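Local atomic coordinates of Maltose/maltodextrin transport permease homologue (Bdellovibrio bacteriovorus HD100, PDB entry 6FFL), a protein that binds maltotriose through its periplasmic-type MalE domain, the part present here, which is fused to the MalF transmembrane subunit of a probable maltodextrin ABC importer. Residues W236-Y241 / N325-I330; V309-S312 / A316-S319. All coordinates share one frame; numbering follows the deposited sequence.

Contact 1 (W236-Y241 / N325-I330); sequences WSWGDY and NPLLKI. With GLC (alpha-D-glucopyranose), chain B; GLC (alpha-D-glucopyranose), chain C.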
loop_
_atom_site.group_PDB
_atom_site.type_symbol
_atom_site.label_atom_id
_atom_site.label_comp_id
_atom_site.label_asym_id
_atom_site.label_seq_id
_atom_site.Cartn_x
_atom_site.Cartn_y
_atom_site.Cartn_z
ATOM N N TRP A 236 6.703 2.253 0.522
ATOM C CA TRP A 236 7.286 1.735 -0.715
ATOM C C TRP A 236 7.988 2.817 -1.523
ATOM O O TRP A 236 8.778 2.486 -2.416
ATOM C CB TRP A 236 6.202 1.104 -1.606
ATOM C CG TRP A 236 5.104 2.093 -1.941
ATOM C CD1 TRP A 236 5.129 3.054 -2.913
ATOM C CD2 TRP A 236 3.840 2.237 -1.267
ATOM N NE1 TRP A 236 3.959 3.781 -2.891
ATOM C CE2 TRP A 236 3.152 3.298 -1.894
ATOM C CE3 TRP A 236 3.222 1.561 -0.207
ATOM C CZ2 TRP A 236 1.874 3.704 -1.489
ATOM C CZ3 TRP A 236 1.946 1.971 0.201
ATOM C CH2 TRP A 236 1.294 3.032 -0.438
ATOM N N SER A 237 7.709 4.097 -1.248
ATOM C CA SER A 237 8.236 5.181 -2.063
ATOM C C SER A 237 9.539 5.763 -1.531
ATOM O O SER A 237 10.173 6.549 -2.239
ATOM C CB SER A 237 7.190 6.300 -2.193
ATOM O OG SER A 237 6.990 6.973 -0.944
ATOM N N TRP A 238 9.959 5.384 -0.321
ATOM C CA TRP A 238 11.141 5.998 0.284
ATOM C C TRP A 238 12.371 5.826 -0.595
ATOM O O TRP A 238 13.142 6.771 -0.803
ATOM C CB TRP A 238 11.411 5.377 1.649
ATOM C CG TRP A 238 10.381 5.662 2.703
ATOM C CD1 TRP A 238 9.435 6.655 2.705
ATOM C CD2 TRP A 238 10.216 4.947 3.927
ATOM N NE1 TRP A 238 8.689 6.591 3.861
ATOM C CE2 TRP A 238 9.162 5.558 4.634
ATOM C CE3 TRP A 238 10.864 3.845 4.498
ATOM C CZ2 TRP A 238 8.725 5.090 5.875
ATOM C CZ3 TRP A 238 10.436 3.390 5.738
ATOM C CH2 TRP A 238 9.374 4.010 6.411
ATOM N N GLY A 239 12.589 4.607 -1.093
ATOM C CA GLY A 239 13.804 4.339 -1.845
ATOM C C GLY A 239 13.913 5.201 -3.084
ATOM O O GLY A 239 14.985 5.716 -3.406
ATOM N N ASP A 240 12.797 5.396 -3.777
ATOM C CA ASP A 240 12.844 6.168 -5.009
ATOM C C ASP A 240 13.020 7.658 -4.750
ATOM O O ASP A 240 13.667 8.339 -5.554
ATOM C CB ASP A 240 11.600 5.870 -5.835
ATOM C CG ASP A 240 11.739 4.556 -6.601
ATOM O OD1 ASP A 240 12.668 4.446 -7.429
ATOM O OD2 ASP A 240 10.977 3.613 -6.339
ATOM N N TYR A 241 12.505 8.186 -3.631
ATOM C CA TYR A 241 12.799 9.586 -3.326
ATOM C C TYR A 241 14.249 9.772 -2.902
ATOM O O TYR A 241 14.858 10.796 -3.234
ATOM C CB TYR A 241 11.841 10.134 -2.257
ATOM C CG TYR A 241 10.406 10.104 -2.747
ATOM C CD1 TYR A 241 10.090 10.513 -4.037
ATOM C CD2 TYR A 241 9.381 9.632 -1.934
ATOM C CE1 TYR A 241 8.785 10.461 -4.510
ATOM C CE2 TYR A 241 8.079 9.570 -2.397
ATOM C CZ TYR A 241 7.786 9.977 -3.679
ATOM O OH TYR A 241 6.497 9.908 -4.144
ATOM N N ASN A 325 18.687 3.078 10.566
ATOM C CA ASN A 325 17.854 3.747 9.580
ATOM C C ASN A 325 17.098 4.870 10.275
ATOM O O ASN A 325 16.286 4.598 11.165
ATOM C CB ASN A 325 16.905 2.721 8.959
ATOM C CG ASN A 325 15.934 3.321 7.938
ATOM O OD1 ASN A 325 15.763 4.544 7.830
ATOM N ND2 ASN A 325 15.284 2.440 7.183
ATOM N N PRO A 326 17.337 6.137 9.925
ATOM C CA PRO A 326 16.732 7.232 10.696
ATOM C C PRO A 326 15.224 7.361 10.502
ATOM O O PRO A 326 14.579 8.074 11.277
ATOM C CB PRO A 326 17.477 8.474 10.182
ATOM C CG PRO A 326 17.919 8.109 8.803
ATOM C CD PRO A 326 18.219 6.630 8.848
ATOM N N LEU A 327 14.642 6.692 9.510
ATOM C CA LEU A 327 13.205 6.763 9.307
ATOM C C LEU A 327 12.430 5.809 10.207
ATOM O O LEU A 327 11.230 6.012 10.414
ATOM C CB LEU A 327 12.858 6.432 7.850
ATOM C CG LEU A 327 13.362 7.377 6.759
ATOM C CD1 LEU A 327 12.997 6.819 5.391
ATOM C CD2 LEU A 327 12.808 8.789 6.938
ATOM N N LEU A 328 13.060 4.749 10.718
ATOM C CA LEU A 328 12.210 3.679 11.231
ATOM C C LEU A 328 11.583 4.038 12.582
ATOM O O LEU A 328 10.471 3.585 12.874
ATOM C CB LEU A 328 12.992 2.357 11.268
ATOM C CG LEU A 328 13.347 1.724 9.893
ATOM C CD1 LEU A 328 14.083 0.410 10.069
ATOM C CD2 LEU A 328 12.156 1.502 8.889
ATOM N N LYS A 329 12.210 4.909 13.376
ATOM C CA LYS A 329 11.588 5.298 14.639
ATOM C C LYS A 329 10.326 6.133 14.423
ATOM O O LYS A 329 9.287 5.863 15.041
ATOM C CB LYS A 329 12.604 6.032 15.521
ATOM C CG LYS A 329 12.296 5.968 17.021
ATOM C CD LYS A 329 12.107 4.525 17.548
ATOM C CE LYS A 329 13.020 3.479 16.879
ATOM N NZ LYS A 329 12.396 2.119 16.905
ATOM N N ILE A 330 10.378 7.131 13.538
ATOM C CA ILE A 330 9.170 7.893 13.226
ATOM C C ILE A 330 8.157 7.013 12.507
ATOM O O ILE A 330 6.947 7.127 12.729
ATOM C CB ILE A 330 9.513 9.151 12.403
ATOM C CG1 ILE A 330 10.385 10.101 13.231
ATOM C CG2 ILE A 330 8.238 9.867 11.961
ATOM C CD1 ILE A 330 10.630 11.450 12.571
HETATM C C1 GLC B . 0.141 0.690 -2.792
HETATM C C2 GLC B . -0.169 -0.355 -1.728
HETATM C C3 GLC B . -1.412 -1.171 -2.050
HETATM C C4 GLC B . -2.552 -0.201 -2.339
HETATM C C5 GLC B . -2.146 0.730 -3.478
HETATM C C6 GLC B . -3.267 1.722 -3.809
HETATM O O2 GLC B . 0.982 -1.211 -1.603
HETATM O O3 GLC B . -1.734 -1.985 -0.909
HETATM O O4 GLC B . -3.702 -0.928 -2.742
HETATM O O5 GLC B . -1.012 1.479 -3.054
HETATM O O6 GLC B . -3.019 2.336 -5.093
HETATM C C1 GLC C . 3.996 0.805 -6.332
HETATM C C2 GLC C . 4.184 -0.050 -5.074
HETATM C C3 GLC C . 2.847 -0.525 -4.524
HETATM C C4 GLC C . 1.867 0.639 -4.368
HETATM C C5 GLC C . 1.766 1.430 -5.680
HETATM C C6 GLC C . 0.900 2.677 -5.514
HETATM O O1 GLC C . 3.520 -0.020 -7.398
HETATM O O2 GLC C . 4.958 -1.214 -5.374
HETATM O O3 GLC C . 3.076 -1.198 -3.267
HETATM O O4 GLC C . 0.589 0.088 -3.990
HETATM O O5 GLC C . 3.060 1.874 -6.102
HETATM O O6 GLC C . 0.693 3.311 -6.784
#
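The indole of W238 receives methyl groups from two successive leucines. L327 lies over one face and L328 comes in at the edge, near the ring plane. Over the face, CD1 of L327 sits 3.6 Å above the ring plane, displaced toward the rim. It is 3.7 Å from W238 CD2 and makes a CH-pi contact with the six-membered ring, 25° off the ring normal. At the edge, L328 CD2 is 4.1 Å from W238 CZ3. L327 CD1 thus lies over the part where the two rings join, L328 CD2 meets the benzo rim, and the two segments meet through one side chain on the helix 238-243 side. W238 places its CG beside its own backbone N, chi1 -67°, which sends the ring out toward the leucines. Their backbone is set by a type I turn from N325 to L328. Within it, N325 OD1 caps L327 N at 2.9 Å, the donor lying above the carbonyl plane. I250, on strand 248-251, packs against both W238 and L327.

Two residues earlier, W236 serves the sugar pocket. One face of its indole carries two glucose units of the bound maltotriose: C4 of the chain C glucose lies 3.8 Å above the plane, over the ring centre, and C1 of the chain B glucose is 3.5 Å from W236 CH2, nearer the rim. Such stacking of a sugar on an aromatic face is characteristic of carbohydrate-binding sites. Y216 OH accepts the W236 NE1 hydrogen bond, which would help fix the rotation of the ring. No hydrogen bond links 236-241 with 325-330, so dispersion and CH-pi attraction join them, while the neighbouring tryptophan offers a similar apolar face to the ligand.

Contact 2 (V309-S312 / A316-S319); sequences VLPS and ARES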
loop_
_atom_site.group_PDB
_atom_site.type_symbol
_atom_site.label_atom_id
_atom_site.label_comp_id
_atom_site.label_asym_id
_atom_site.label_seq_id
_atom_site.Cartn_x
_atom_site.Cartn_y
_atom_site.Cartn_z
ATOM N N VAL A 309 12.966 -0.232 4.170
ATOM C CA VAL A 309 11.748 -0.736 4.800
ATOM C C VAL A 309 12.070 -1.686 5.951
ATOM O O VAL A 309 13.201 -2.171 6.083
ATOM C CB VAL A 309 10.835 -1.418 3.760
ATOM C CG1 VAL A 309 10.377 -0.392 2.716
ATOM C CG2 VAL A 309 11.546 -2.587 3.091
ATOM N N LEU A 310 11.066 -1.962 6.782
ATOM C CA LEU A 310 11.232 -2.773 7.987
ATOM C C LEU A 310 11.096 -4.262 7.663
ATOM O O LEU A 310 10.039 -4.679 7.174
ATOM C CB LEU A 310 10.182 -2.380 9.019
ATOM C CG LEU A 310 10.204 -3.098 10.367
ATOM C CD1 LEU A 310 11.446 -2.719 11.155
ATOM C CD2 LEU A 310 8.916 -2.788 11.137
ATOM N N PRO A 311 12.091 -5.097 7.966
ATOM C CA PRO A 311 11.944 -6.541 7.721
ATOM C C PRO A 311 10.761 -7.137 8.467
ATOM O O PRO A 311 10.385 -6.692 9.553
ATOM C CB PRO A 311 13.263 -7.131 8.252
ATOM C CG PRO A 311 14.250 -6.007 8.073
ATOM C CD PRO A 311 13.457 -4.758 8.407
ATOM N N SER A 312 10.211 -8.202 7.890
ATOM C CA SER A 312 9.202 -8.982 8.587
ATOM C C SER A 312 9.816 -9.973 9.569
ATOM O O SER A 312 9.173 -10.340 10.558
ATOM C CB SER A 312 8.343 -9.730 7.571
ATOM O OG SER A 312 9.151 -10.560 6.765
ATOM N N ALA A 316 15.925 -10.347 12.132
ATOM C CA ALA A 316 16.577 -9.463 11.162
ATOM C C ALA A 316 16.532 -8.003 11.604
ATOM O O ALA A 316 17.386 -7.203 11.197
ATOM C CB ALA A 316 15.921 -9.599 9.786
ATOM N N ARG A 317 15.547 -7.638 12.426
ATOM C CA ARG A 317 15.422 -6.270 12.911
ATOM C C ARG A 317 16.521 -5.887 13.892
ATOM O O ARG A 317 16.631 -4.703 14.234
ATOM C CB ARG A 317 14.062 -6.078 13.568
ATOM C CG ARG A 317 12.886 -6.259 12.606
ATOM C CD ARG A 317 11.560 -6.113 13.307
ATOM N NE ARG A 317 10.451 -6.231 12.360
ATOM C CZ ARG A 317 9.168 -6.207 12.699
ATOM N NH1 ARG A 317 8.817 -6.077 13.972
ATOM N NH2 ARG A 317 8.236 -6.312 11.757
ATOM N N GLU A 318 17.320 -6.844 14.365
ATOM C CA GLU A 318 18.456 -6.514 15.219
ATOM C C GLU A 318 19.687 -6.076 14.427
ATOM O O GLU A 318 20.696 -5.690 15.033
ATOM C CB GLU A 318 18.793 -7.713 16.120
ATOM C CG GLU A 318 17.641 -8.158 17.017
ATOM C CD GLU A 318 17.239 -7.107 18.054
ATOM O OE1 GLU A 318 16.264 -7.354 18.799
ATOM O OE2 GLU A 318 17.898 -6.047 18.140
ATOM N N SER A 319 19.615 -6.100 13.101
ATOM C CA SER A 319 20.718 -5.664 12.256
ATOM C C SER A 319 20.956 -4.163 12.380
ATOM O O SER A 319 20.022 -3.370 12.548
ATOM C CB SER A 319 20.426 -6.019 10.795
ATOM O OG SER A 319 21.407 -5.489 9.921
#
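The short strand 310-311 and the 3-10 turn that follows it form a compact local loop in the solute-binding domain, closed by an arginine that reaches back to a strand carbonyl. R317 takes P311 O side-on with two nitrogens. NE donates at 2.8 Å, N-H...O angle 158°, and NH2 donates to the same P311 O at 3.1 Å over a more bent path of 139°. The oxygen lies at the edge of the guanidinium, in its plane, and the two bonds hold that edge against the carbonyl. A chain extended from CG to NE carries R317 across to this point.

L310 meets one face of the same guanidinium: its CD2 stands 3.6 Å from R317 NH2, offset toward the rim, and the two side chains cross at about a right angle. CG of L310 lies opposite the backbone N, chi1 -179°, which brings the CD2 methyl over the guanidinium.

In the fold, strand 310-311 pairs antiparallel with strand 111-112, and the turn at 316-318 leads into helix 320-323, where S319 is the N-cap and its OG accepts from I321 N. D94 forms a salt bridge with R317 NH2, so this nitrogen serves both the carboxylate and the P311 carbonyl, and the second partner probably restrains the group further.

Nearer the backbone, P311 CB and A316 CB touch at 3.9 Å. Helix 297-307 meets this apolar pair too, with Q300 and A304 against P311 and T297 against A316.

How the contacts relate
Contacts 1 and 2 show how burial and chemistry vary within one domain. Contact 1 brings the start of helix 238-243 against the turn that leads into helix 328-335, far apart in sequence, by apolar packing alone; it is partly buried and has the sugar pocket beside its first segment. Contact 2 is the more buried, yet its centre is about 19 Å from the centre of the chain, against about 14 Å for that of contact 1. It joins neighbouring pieces of chain through an arginine shared between a backbone carbonyl and D94, with some apolar packing beside it. In sequence, contact 2 falls between the segments of contact 1, and they meet where L328 CD2 packs 4.2 Å from L310 N.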